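Local structure of GH3 beta-N-acetylglucosaminidase (Paenibacillaceae, 6K5J) at residues T166-V169 against R170-D174; E212-P215 against F216-A219; A158-V161 against A162-G165; L334-K337 against Q338-V342; P56-V59 against A60-A64. The protein catalyses, as a family 3 glycoside hydrolase, the removal of terminal N-acetylglucosamine units from the non-reducing ends of beta-linked sugar chains. All blocks are in the same frame, centred on the assembly; numbering follows the deposited sequence.

Contact 1: T166-V169 against R170-D174; sequences TEAV and RGFQD
The guanidinium group of R170 is met at its edge by the carboxylate of E167, one helical turn back, the two planes turned 31° apart. Two nitrogens do the gripping, side-on: NH2 of R170 gives a 2.8 Å bond to OE1 of E167 on its syn lone pair, and NE of R170 reaches OE2 of E167 at 3.0 Å, nearly straight. The two side chains extend alongside each other; the arginine kinks at its third torsion (chi3 70°), which turns the NE edge back toward the glutamate. NH1 of R170 carries the network on to OD2 of D174 at 3.4 Å, an oxygen also bonded to the hydroxyl of Y115. The ring of F172 stands obliquely to the A168 carbonyl, with CD2 of F172 3.2 Å from O of A168. Alongside, CG1 of V169 rests 3.8 Å from NE2 of Q173, whose amide is held by D225 and G223. Four i to i+4 backbone bonds carry the helix through these residues. As the last two turns of helix 158-174 in the TIM-barrel-type domain, the segment presents V169 to strand 178-184, F172 and the charged pair to helix 111-127, and T166 to helix 213-222.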
loop_
_atom_site.group_PDB
_atom_site.type_symbol
_atom_site.label_atom_id
_atom_site.label_comp_id
_atom_site.label_asym_id
_atom_site.label_seq_id
_atom_site.Cartn_x
_atom_site.Cartn_y
_atom_site.Cartn_z
ATOM N N THR A 166 -13.192 -5.061 4.944
ATOM C CA THR A 166 -14.157 -4.213 5.640
ATOM C C THR A 166 -13.775 -4.020 7.094
ATOM O O THR A 166 -14.053 -2.961 7.664
ATOM C CB THR A 166 -15.587 -4.762 5.552
ATOM O OG1 THR A 166 -15.640 -6.092 6.082
ATOM C CG2 THR A 166 -16.078 -4.751 4.107
ATOM N N GLU A 167 -13.137 -5.017 7.710
ATOM C CA GLU A 167 -12.652 -4.833 9.072
ATOM C C GLU A 167 -11.491 -3.846 9.124
ATOM O O GLU A 167 -11.356 -3.109 10.107
ATOM C CB GLU A 167 -12.252 -6.182 9.668
ATOM C CG GLU A 167 -13.474 -6.966 10.194
ATOM C CD GLU A 167 -14.219 -6.177 11.265
ATOM O OE1 GLU A 167 -13.748 -6.174 12.419
ATOM O OE2 GLU A 167 -15.257 -5.548 10.962
ATOM N N ALA A 168 -10.642 -3.821 8.091
ATOM C CA ALA A 168 -9.592 -2.804 8.045
ATOM C C ALA A 168 -10.191 -1.409 7.951
ATOM O O ALA A 168 -9.733 -0.482 8.634
ATOM C CB ALA A 168 -8.640 -3.066 6.873
ATOM N N VAL A 169 -11.203 -1.236 7.097
ATOM C CA VAL A 169 -11.924 0.039 7.019
ATOM C C VAL A 169 -12.417 0.456 8.398
ATOM O O VAL A 169 -12.244 1.608 8.819
ATOM C CB VAL A 169 -13.097 -0.060 6.027
ATOM C CG1 VAL A 169 -13.995 1.179 6.159
ATOM C CG2 VAL A 169 -12.571 -0.184 4.601
ATOM N N ARG A 170 -13.055 -0.476 9.113
ATOM C CA ARG A 170 -13.591 -0.152 10.435
ATOM C C ARG A 170 -12.482 0.212 11.424
ATOM O O ARG A 170 -12.641 1.135 12.230
ATOM C CB ARG A 170 -14.417 -1.324 10.965
ATOM C CG ARG A 170 -15.243 -0.994 12.208
ATOM C CD ARG A 170 -16.259 -2.101 12.507
ATOM N NE ARG A 170 -15.607 -3.323 12.965
ATOM C CZ ARG A 170 -15.270 -3.559 14.227
ATOM N NH1 ARG A 170 -15.521 -2.648 15.163
ATOM N NH2 ARG A 170 -14.679 -4.701 14.554
ATOM N N GLY A 171 -11.359 -0.509 11.390
ATOM C CA GLY A 171 -10.254 -0.170 12.282
ATOM C C GLY A 171 -9.681 1.212 12.018
ATOM O O GLY A 171 -9.372 1.955 12.955
ATOM N N PHE A 172 -9.520 1.576 10.738
ATOM C CA PHE A 172 -9.072 2.929 10.408
ATOM C C PHE A 172 -10.082 3.964 10.896
ATOM O O PHE A 172 -9.718 4.939 11.565
ATOM C CB PHE A 172 -8.872 3.091 8.894
ATOM C CG PHE A 172 -7.678 2.354 8.331
ATOM C CD1 PHE A 172 -6.439 2.399 8.959
ATOM C CD2 PHE A 172 -7.800 1.635 7.148
ATOM C CE1 PHE A 172 -5.355 1.732 8.427
ATOM C CE2 PHE A 172 -6.717 0.939 6.608
ATOM C CZ PHE A 172 -5.498 0.986 7.253
ATOM N N GLN A 173 -11.360 3.776 10.559
ATOM C CA GLN A 173 -12.337 4.828 10.841
ATOM C C GLN A 173 -12.688 4.901 12.325
ATOM O O GLN A 173 -12.959 5.994 12.832
ATOM C CB GLN A 173 -13.573 4.637 9.954
ATOM C CG GLN A 173 -13.215 4.979 8.498
ATOM C CD GLN A 173 -14.294 4.727 7.466
ATOM O OE1 GLN A 173 -14.087 5.013 6.286
ATOM N NE2 GLN A 173 -15.437 4.201 7.887
ATOM N N ASP A 174 -12.639 3.771 13.043
ATOM C CA ASP A 174 -12.797 3.795 14.497
ATOM C C ASP A 174 -11.726 4.651 15.156
ATOM O O ASP A 174 -11.979 5.275 16.193
ATOM C CB ASP A 174 -12.740 2.373 15.074
ATOM C CG ASP A 174 -14.065 1.641 14.971
ATOM O OD1 ASP A 174 -15.054 2.254 14.527
ATOM O OD2 ASP A 174 -14.115 0.443 15.326
#

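Contact 2: E212-P215 against F216-A219; sequences ELAP and FREA
R217 folds back over A214 in the first turn of helix 213-222, a helix in the TIM-barrel-type domain of this family 3 enzyme that packs on strand 178-184 and on helix 158-174. Three backbone bonds of the alpha-helical i to i+4 pattern set the frame, from the nitrogens of R217, E218 and A219 to the carbonyls of L213, A214 and P215; R217 N to L213 O is 3.0 Å. P215 contributes no N-H of its own, but its O takes the N-H of A219.

One face of the R217 guanidinium lies over the backbone of A214, whose CA is 3.5 Å off the guanidinium plane, nearer its edge than its middle, while NH2 of R217 comes 3.5 Å from CB of A214. A bend at the third torsion (chi3 -49°) brings the group back over the turn, and NH1 is bonded to the carbonyl of D209.

The remaining contacts are close approaches of side-chain carbons to backbone oxygens, and ring packing. E218 lays CG 3.3 Å from O of A214 before its carboxylate turns off to a salt bridge with R222. The F216 ring is buried, packing edge-to-face with F184 and touching V181. Backbone oxygens of E212 and L213 lie near the plane of that ring at its edge, with O of E212 3.4 Å from CD2 of F216.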
loop_
_atom_site.group_PDB
_atom_site.type_symbol
_atom_site.label_atom_id
_atom_site.label_comp_id
_atom_site.label_asym_id
_atom_site.label_seq_id
_atom_site.Cartn_x
_atom_site.Cartn_y
_atom_site.Cartn_z
ATOM N N GLU A 212 -14.085 -8.747 -8.869
ATOM C CA GLU A 212 -13.541 -7.399 -8.660
ATOM C C GLU A 212 -14.431 -6.532 -7.769
ATOM O O GLU A 212 -13.965 -5.944 -6.788
ATOM C CB GLU A 212 -13.342 -6.712 -10.016
ATOM C CG GLU A 212 -11.993 -6.983 -10.709
ATOM C CD GLU A 212 -11.885 -8.376 -11.336
ATOM O OE1 GLU A 212 -12.895 -9.106 -11.389
ATOM O OE2 GLU A 212 -10.776 -8.741 -11.787
ATOM N N LEU A 213 -15.720 -6.429 -8.104
ATOM C CA LEU A 213 -16.608 -5.480 -7.430
ATOM C C LEU A 213 -17.031 -5.918 -6.028
ATOM O O LEU A 213 -17.426 -5.063 -5.223
ATOM C CB LEU A 213 -17.863 -5.245 -8.286
ATOM C CG LEU A 213 -17.605 -4.465 -9.584
ATOM C CD1 LEU A 213 -18.826 -4.514 -10.505
ATOM C CD2 LEU A 213 -17.224 -3.020 -9.283
ATOM N N ALA A 214 -16.970 -7.217 -5.729
ATOM C CA ALA A 214 -17.593 -7.736 -4.510
ATOM C C ALA A 214 -17.061 -7.097 -3.231
ATOM O O ALA A 214 -17.878 -6.695 -2.384
ATOM C CB ALA A 214 -17.457 -9.268 -4.476
ATOM N N PRO A 215 -15.747 -6.976 -3.005
ATOM C CA PRO A 215 -15.309 -6.349 -1.747
ATOM C C PRO A 215 -15.640 -4.869 -1.675
ATOM O O PRO A 215 -15.925 -4.368 -0.577
ATOM C CB PRO A 215 -13.791 -6.607 -1.722
ATOM C CG PRO A 215 -13.421 -6.842 -3.133
ATOM C CD PRO A 215 -14.611 -7.490 -3.788
ATOM N N PHE A 216 -15.641 -4.157 -2.810
ATOM C CA PHE A 216 -16.060 -2.757 -2.788
ATOM C C PHE A 216 -17.526 -2.622 -2.385
ATOM O O PHE A 216 -17.875 -1.727 -1.608
ATOM C CB PHE A 216 -15.810 -2.106 -4.151
ATOM C CG PHE A 216 -14.351 -1.958 -4.485
ATOM C CD1 PHE A 216 -13.591 -0.957 -3.898
ATOM C CD2 PHE A 216 -13.736 -2.828 -5.379
ATOM C CE1 PHE A 216 -12.236 -0.817 -4.200
ATOM C CE2 PHE A 216 -12.382 -2.689 -5.691
ATOM C CZ PHE A 216 -11.639 -1.676 -5.109
ATOM N N ARG A 217 -18.390 -3.506 -2.896
ATOM C CA ARG A 217 -19.801 -3.504 -2.500
ATOM C C ARG A 217 -19.947 -3.689 -1.001
ATOM O O ARG A 217 -20.745 -3.004 -0.354
ATOM C CB ARG A 217 -20.573 -4.619 -3.223
ATOM C CG ARG A 217 -20.904 -4.360 -4.672
ATOM C CD ARG A 217 -21.967 -5.363 -5.175
ATOM N NE ARG A 217 -21.622 -6.748 -4.841
ATOM C CZ ARG A 217 -21.085 -7.599 -5.710
ATOM N NH1 ARG A 217 -20.829 -7.204 -6.954
ATOM N NH2 ARG A 217 -20.786 -8.836 -5.337
ATOM N N GLU A 218 -19.196 -4.635 -0.433
ATOM C CA GLU A 218 -19.302 -4.894 0.995
ATOM C C GLU A 218 -18.824 -3.702 1.811
ATOM O O GLU A 218 -19.406 -3.391 2.853
ATOM C CB GLU A 218 -18.508 -6.151 1.367
ATOM C CG GLU A 218 -18.993 -7.410 0.672
ATOM C CD GLU A 218 -20.382 -7.815 1.143
ATOM O OE1 GLU A 218 -20.759 -7.416 2.270
ATOM O OE2 GLU A 218 -21.093 -8.523 0.392
ATOM N N ALA A 219 -17.746 -3.042 1.370
ATOM C CA ALA A 219 -17.249 -1.856 2.070
ATOM C C ALA A 219 -18.255 -0.715 1.996
ATOM O O ALA A 219 -18.526 -0.035 2.995
ATOM C CB ALA A 219 -15.907 -1.413 1.474
#

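Contact 3: A158-V161 against A162-G165; sequences AELV and ARLG
From A158 to G165 the backbone is regular alpha-helix, and each carbonyl of A158-V161 accepts the N-H four residues on. The bond from L164 N to L160 O is nearly straight (172°); the last, G165 N to V161 O, is short at 2.7 Å but bent to 143°. On this frame E159 and R163, one turn apart, form a two-pronged salt bridge. NE of R163 reaches OE2 of E159 at 2.8 Å, coming from above the carboxylate plane, while NH2 of R163 meets OE1 of E159 at 3.1 Å on its syn lone pair and in the guanidinium plane. The glutamate turns sharply at its second torsion (chi2 -88°), which swings its carboxylate along the helix to the arginine. This is the opening of helix 158-174 in the TIM-barrel-type domain, lying between helices 111-127 and 213-222. NH1 of R163 is bonded to the carbonyl of G109, so the guanidinium spans both its own helix and the chain leading into helix 111-127. A methionine here would probably leave the E159 carboxylate without its charged mate and the G109 carbonyl without this donor. L160 also reaches this arginine: its CD1 comes obliquely to 3.4 Å from NH2 of R163 and lies 3.9 Å from CD1 of L164. L164 continues onto A111 and A114, whereas V161 and A162 face P215 of helix 213-222.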
loop_
_atom_site.group_PDB
_atom_site.type_symbol
_atom_site.label_atom_id
_atom_site.label_comp_id
_atom_site.label_asym_id
_atom_site.label_seq_id
_atom_site.Cartn_x
_atom_site.Cartn_y
_atom_site.Cartn_z
ATOM N N ALA A 158 -12.669 -13.041 -3.589
ATOM C CA ALA A 158 -13.511 -11.938 -3.149
ATOM C C ALA A 158 -13.901 -12.095 -1.685
ATOM O O ALA A 158 -13.959 -11.108 -0.943
ATOM C CB ALA A 158 -14.762 -11.850 -4.025
ATOM N N GLU A 159 -14.164 -13.332 -1.250
ATOM C CA GLU A 159 -14.628 -13.553 0.117
ATOM C C GLU A 159 -13.580 -13.120 1.137
ATOM O O GLU A 159 -13.896 -12.432 2.115
ATOM C CB GLU A 159 -14.990 -15.025 0.314
ATOM C CG GLU A 159 -15.701 -15.310 1.623
ATOM C CD GLU A 159 -14.753 -15.591 2.782
ATOM O OE1 GLU A 159 -13.547 -15.853 2.550
ATOM O OE2 GLU A 159 -15.224 -15.551 3.941
ATOM N N LEU A 160 -12.329 -13.538 0.938
ATOM C CA LEU A 160 -11.275 -13.200 1.893
ATOM C C LEU A 160 -11.007 -11.700 1.906
ATOM O O LEU A 160 -10.897 -11.089 2.976
ATOM C CB LEU A 160 -9.996 -13.965 1.554
ATOM C CG LEU A 160 -8.815 -13.635 2.473
ATOM C CD1 LEU A 160 -9.052 -14.231 3.846
ATOM C CD2 LEU A 160 -7.497 -14.132 1.871
ATOM N N VAL A 161 -10.903 -11.094 0.721
ATOM C CA VAL A 161 -10.628 -9.659 0.624
ATOM C C VAL A 161 -11.762 -8.847 1.236
ATOM O O VAL A 161 -11.521 -7.864 1.948
ATOM C CB VAL A 161 -10.360 -9.272 -0.845
ATOM C CG1 VAL A 161 -10.378 -7.757 -1.033
ATOM C CG2 VAL A 161 -9.011 -9.833 -1.305
ATOM N N ALA A 162 -13.017 -9.249 0.997
ATOM C CA ALA A 162 -14.128 -8.510 1.594
ATOM C C ALA A 162 -14.141 -8.657 3.111
ATOM O O ALA A 162 -14.383 -7.683 3.832
ATOM C CB ALA A 162 -15.469 -8.979 1.011
ATOM N N ARG A 163 -13.896 -9.870 3.607
ATOM C CA ARG A 163 -13.997 -10.131 5.039
ATOM C C ARG A 163 -12.930 -9.361 5.811
ATOM O O ARG A 163 -13.218 -8.724 6.832
ATOM C CB ARG A 163 -13.875 -11.640 5.292
ATOM C CG ARG A 163 -14.007 -12.042 6.747
ATOM C CD ARG A 163 -14.334 -13.532 6.896
ATOM N NE ARG A 163 -13.643 -14.362 5.909
ATOM C CZ ARG A 163 -12.428 -14.870 6.089
ATOM N NH1 ARG A 163 -11.769 -14.608 7.209
ATOM N NH2 ARG A 163 -11.874 -15.628 5.154
ATOM N N LEU A 164 -11.693 -9.391 5.324
ATOM C CA LEU A 164 -10.621 -8.667 6.000
ATOM C C LEU A 164 -10.670 -7.179 5.677
ATOM O O LEU A 164 -10.423 -6.343 6.555
ATOM C CB LEU A 164 -9.258 -9.241 5.596
ATOM C CG LEU A 164 -8.692 -10.401 6.413
ATOM C CD1 LEU A 164 -9.702 -11.530 6.565
ATOM C CD2 LEU A 164 -7.388 -10.898 5.764
ATOM N N GLY A 165 -10.998 -6.836 4.428
ATOM C CA GLY A 165 -10.958 -5.442 4.014
ATOM C C GLY A 165 -11.967 -4.561 4.723
ATOM O O GLY A 165 -11.657 -3.419 5.066
#

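Contact 4: L334-K337 against Q338-V342; sequences LALK and QRRAV
V342 N donates to K337 O at 3.2 Å in a practically straight bond (179°), and A341 N reaches Q338 O at 3.1 Å; together they make the Schellman motif that ends helix 323-339, with A341 at positive phi as its C-prime residue. Ahead of it, Q338, R339 and R340 still donate to the carbonyls four residues back. The charged ends find partners beyond the turn: NH2 of R339 and NE of R340 both form salt bridges with D225, one to each carboxylate oxygen, and NZ of the extended K337 is bonded to the carbonyls of P77 and G44 and to OE1 of Q19. Three acceptors thus hold this buried ammonium, while R126 binds the carbonyls of R340 and A341 just past the helix end.

Packing within the turn centres on L336. Its CD1 lies 3.6 Å from NH2 of R339 and 4.1 Å from CG of R340, while CA of L336 sits over one face of the R339 guanidinium, away from its middle. V342 packs against K337, its side chain directed back at the helix and also touching P77 and N131. A glycine in its place would probably open a gap beside CB of K337 and against P77 and N131. CG2 of V342 takes the position between backbone N and carbonyl carbon (chi1 -55° for CG1), which places it 3.8 Å from CB of K337.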
loop_
_atom_site.group_PDB
_atom_site.type_symbol
_atom_site.label_atom_id
_atom_site.label_comp_id
_atom_site.label_asym_id
_atom_site.label_seq_id
_atom_site.Cartn_x
_atom_site.Cartn_y
_atom_site.Cartn_z
ATOM N N LEU A 334 -16.791 18.365 2.380
ATOM C CA LEU A 334 -17.054 19.034 3.652
ATOM C C LEU A 334 -17.718 18.090 4.657
ATOM O O LEU A 334 -17.447 18.173 5.861
ATOM C CB LEU A 334 -17.915 20.276 3.410
ATOM C CG LEU A 334 -17.272 21.410 2.606
ATOM C CD1 LEU A 334 -18.187 22.620 2.524
ATOM C CD2 LEU A 334 -15.932 21.822 3.195
ATOM N N ALA A 335 -18.582 17.182 4.183
ATOM C CA ALA A 335 -19.231 16.235 5.090
ATOM C C ALA A 335 -18.217 15.271 5.694
ATOM O O ALA A 335 -18.264 14.982 6.895
ATOM C CB ALA A 335 -20.333 15.462 4.361
ATOM N N LEU A 336 -17.282 14.776 4.876
ATOM C CA LEU A 336 -16.219 13.924 5.398
ATOM C C LEU A 336 -15.366 14.677 6.419
ATOM O O LEU A 336 -15.044 14.148 7.496
ATOM C CB LEU A 336 -15.353 13.417 4.235
ATOM C CG LEU A 336 -14.148 12.570 4.664
ATOM C CD1 LEU A 336 -14.609 11.387 5.485
ATOM C CD2 LEU A 336 -13.340 12.110 3.449
ATOM N N LYS A 337 -15.014 15.921 6.106
ATOM C CA LYS A 337 -14.157 16.706 6.989
ATOM C C LYS A 337 -14.831 16.962 8.333
ATOM O O LYS A 337 -14.173 16.942 9.379
ATOM C CB LYS A 337 -13.784 18.024 6.310
ATOM C CG LYS A 337 -12.723 17.867 5.210
ATOM C CD LYS A 337 -12.449 19.188 4.510
ATOM C CE LYS A 337 -11.231 19.062 3.587
ATOM N NZ LYS A 337 -10.745 20.373 3.083
ATOM N N GLN A 338 -16.141 17.219 8.322
ATOM C CA GLN A 338 -16.870 17.355 9.578
ATOM C C GLN A 338 -16.908 16.035 10.339
ATOM O O GLN A 338 -16.754 16.013 11.568
ATOM C CB GLN A 338 -18.290 17.845 9.307
ATOM C CG GLN A 338 -19.105 17.996 10.581
ATOM C CD GLN A 338 -20.571 18.250 10.318
ATOM O OE1 GLN A 338 -20.990 18.412 9.169
ATOM N NE2 GLN A 338 -21.366 18.286 11.387
ATOM N N ARG A 339 -17.105 14.928 9.621
ATOM C CA ARG A 339 -17.303 13.620 10.243
ATOM C C ARG A 339 -16.055 13.131 10.955
ATOM O O ARG A 339 -16.152 12.414 11.961
ATOM C CB ARG A 339 -17.719 12.606 9.186
ATOM C CG ARG A 339 -18.337 11.353 9.737
ATOM C CD ARG A 339 -19.256 10.752 8.707
ATOM N NE ARG A 339 -18.480 10.166 7.630
ATOM C CZ ARG A 339 -18.613 10.480 6.346
ATOM N NH1 ARG A 339 -19.507 11.383 5.949
ATOM N NH2 ARG A 339 -17.844 9.887 5.454
ATOM N N ARG A 340 -14.882 13.488 10.450
ATOM C CA ARG A 340 -13.631 13.089 11.066
ATOM C C ARG A 340 -13.079 14.172 11.974
ATOM O O ARG A 340 -11.929 14.068 12.412
ATOM C CB ARG A 340 -12.611 12.706 9.986
ATOM C CG ARG A 340 -12.966 11.408 9.242
ATOM C CD ARG A 340 -13.251 10.243 10.206
ATOM N NE ARG A 340 -14.049 9.204 9.566
ATOM C CZ ARG A 340 -14.919 8.427 10.199
ATOM N NH1 ARG A 340 -15.108 8.563 11.504
ATOM N NH2 ARG A 340 -15.613 7.522 9.525
ATOM N N ALA A 341 -13.879 15.201 12.274
ATOM C CA ALA A 341 -13.481 16.299 13.160
ATOM C C ALA A 341 -12.061 16.764 12.853
ATOM O O ALA A 341 -11.196 16.839 13.733
ATOM C CB ALA A 341 -13.617 15.894 14.631
ATOM N N VAL A 342 -11.813 17.057 11.572
ATOM C CA VAL A 342 -10.465 17.417 11.147
ATOM C C VAL A 342 -10.020 18.755 11.708
ATOM O O VAL A 342 -8.825 19.064 11.680
ATOM C CB VAL A 342 -10.354 17.410 9.607
ATOM C CG1 VAL A 342 -10.800 16.051 9.049
ATOM C CG2 VAL A 342 -11.162 18.550 8.990
#

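Contact 5: P56-V59 against A60-A64; sequences PAQV and AKLSA
Q58 and L62 meet within a local, largely buried contact along the first two turns of helix 56-72, after the loop that follows strand 45-47. The two side chains run alongside each other in one direction, with NE2 of Q58 3.9 Å from CD2 of L62. Q58 leaves the backbone with CG anti to N (chi1 165°) and then bends at its second torsion (chi2 -89°), which brings the amide round beside the leucine. Both ends of that amide are used: NE2 donates to the carbonyls of N52 and L28, and OE1 accepts from the backbone nitrogens of A54 and E55, tying the helix start to the loop before it and, through L28, to an earlier part of the chain. The helix is the crossover element of a beta-alpha-beta unit, strand 45-47, helix 56-72, strand 79-81, whose strands run parallel in the TIM-barrel-type domain. Its turns are set by i to i+4 bonds; A60 N to P56 O is 2.9 Å and almost straight, and S63 N to V59 O is 2.8 Å. On the buried flank, the S63 hydroxyl is 3.3 Å from O of V59 and hydrogen-bonds to the Y48 hydroxyl and the L128 carbonyl. V59 also packs on L53 and L128. Beside them CB of A60 sits 3.5 Å from O of P56, while CB of K61 lies against O of A57.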
loop_
_atom_site.group_PDB
_atom_site.type_symbol
_atom_site.label_atom_id
_atom_site.label_comp_id
_atom_site.label_asym_id
_atom_site.label_seq_id
_atom_site.Cartn_x
_atom_site.Cartn_y
_atom_site.Cartn_z
ATOM N N PRO A 56 7.850 10.944 14.698
ATOM C CA PRO A 56 6.496 11.339 15.143
ATOM C C PRO A 56 6.347 12.784 15.598
ATOM O O PRO A 56 5.376 13.443 15.212
ATOM C CB PRO A 56 6.226 10.354 16.290
ATOM C CG PRO A 56 6.951 9.105 15.862
ATOM C CD PRO A 56 8.207 9.583 15.156
ATOM N N ALA A 57 7.263 13.291 16.431
ATOM C CA ALA A 57 7.122 14.661 16.920
ATOM C C ALA A 57 7.133 15.656 15.769
ATOM O O ALA A 57 6.355 16.617 15.759
ATOM C CB ALA A 57 8.239 14.991 17.912
ATOM N N GLN A 58 7.991 15.419 14.776
ATOM C CA GLN A 58 8.078 16.309 13.625
ATOM C C GLN A 58 6.821 16.229 12.757
ATOM O O GLN A 58 6.343 17.257 12.252
ATOM C CB GLN A 58 9.347 15.978 12.818
ATOM C CG GLN A 58 9.384 16.586 11.411
ATOM C CD GLN A 58 8.755 15.658 10.372
ATOM O OE1 GLN A 58 8.872 14.444 10.471
ATOM N NE2 GLN A 58 8.079 16.231 9.393
ATOM N N VAL A 59 6.266 15.025 12.572
ATOM C CA VAL A 59 5.075 14.881 11.735
ATOM C C VAL A 59 3.880 15.560 12.397
ATOM O O VAL A 59 3.127 16.298 11.753
ATOM C CB VAL A 59 4.781 13.392 11.449
ATOM C CG1 VAL A 59 3.531 13.257 10.556
ATOM C CG2 VAL A 59 5.984 12.724 10.772
ATOM N N ALA A 60 3.680 15.296 13.690
ATOM C CA ALA A 60 2.597 15.947 14.421
ATOM C C ALA A 60 2.722 17.465 14.352
ATOM O O ALA A 60 1.726 18.174 14.147
ATOM C CB ALA A 60 2.592 15.468 15.877
ATOM N N LYS A 61 3.942 17.985 14.514
ATOM C CA LYS A 61 4.152 19.425 14.376
ATOM C C LYS A 61 3.787 19.906 12.980
ATOM O O LYS A 61 3.182 20.975 12.817
ATOM C CB LYS A 61 5.609 19.779 14.662
ATOM C CG LYS A 61 5.945 20.065 16.101
ATOM C CD LYS A 61 7.318 20.737 16.158
ATOM C CE LYS A 61 7.519 21.623 14.926
ATOM N NZ LYS A 61 8.486 22.748 15.140
ATOM N N LEU A 62 4.173 19.138 11.960
ATOM C CA LEU A 62 3.918 19.534 10.579
ATOM C C LEU A 62 2.423 19.555 10.274
ATOM O O LEU A 62 1.918 20.497 9.651
ATOM C CB LEU A 62 4.660 18.586 9.629
ATOM C CG LEU A 62 4.328 18.725 8.143
ATOM C CD1 LEU A 62 4.725 20.103 7.633
ATOM C CD2 LEU A 62 5.034 17.617 7.354
ATOM N N SER A 63 1.693 18.520 10.701
ATOM C CA SER A 63 0.250 18.517 10.485
ATOM C C SER A 63 -0.414 19.695 11.178
ATOM O O SER A 63 -1.290 20.350 10.603
ATOM C CB SER A 63 -0.368 17.204 10.970
ATOM O OG SER A 63 0.146 16.087 10.257
ATOM N N ALA A 64 -0.012 19.986 12.415
ATOM C CA ALA A 64 -0.613 21.110 13.126
ATOM C C ALA A 64 -0.274 22.432 12.448
ATOM O O ALA A 64 -1.106 23.350 12.411
ATOM C CB ALA A 64 -0.149 21.112 14.583
#

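Contacts 3 and 1 follow each other along helix 158-174, their centres 13 Å apart. Contact 2 packs against both: its centre is 8 Å from that of contact 3, where CB of P215 meets CG1 of V161 at 3.7 Å, and CG2 of T166 from contact 1 approaches N of A219 at 3.6 Å. Contact 4 touches contact 1 through NH2 of R340, 3.6 Å from CB of Q173; D225 bonds to both residues. Contact 5 stands apart, its nearest atoms about 8 Å from contact 4 and about 15 Å from contact 1. The side chains of F216 and F172 lie about 11 and 12 Å from a bound N-acetylglucosamine.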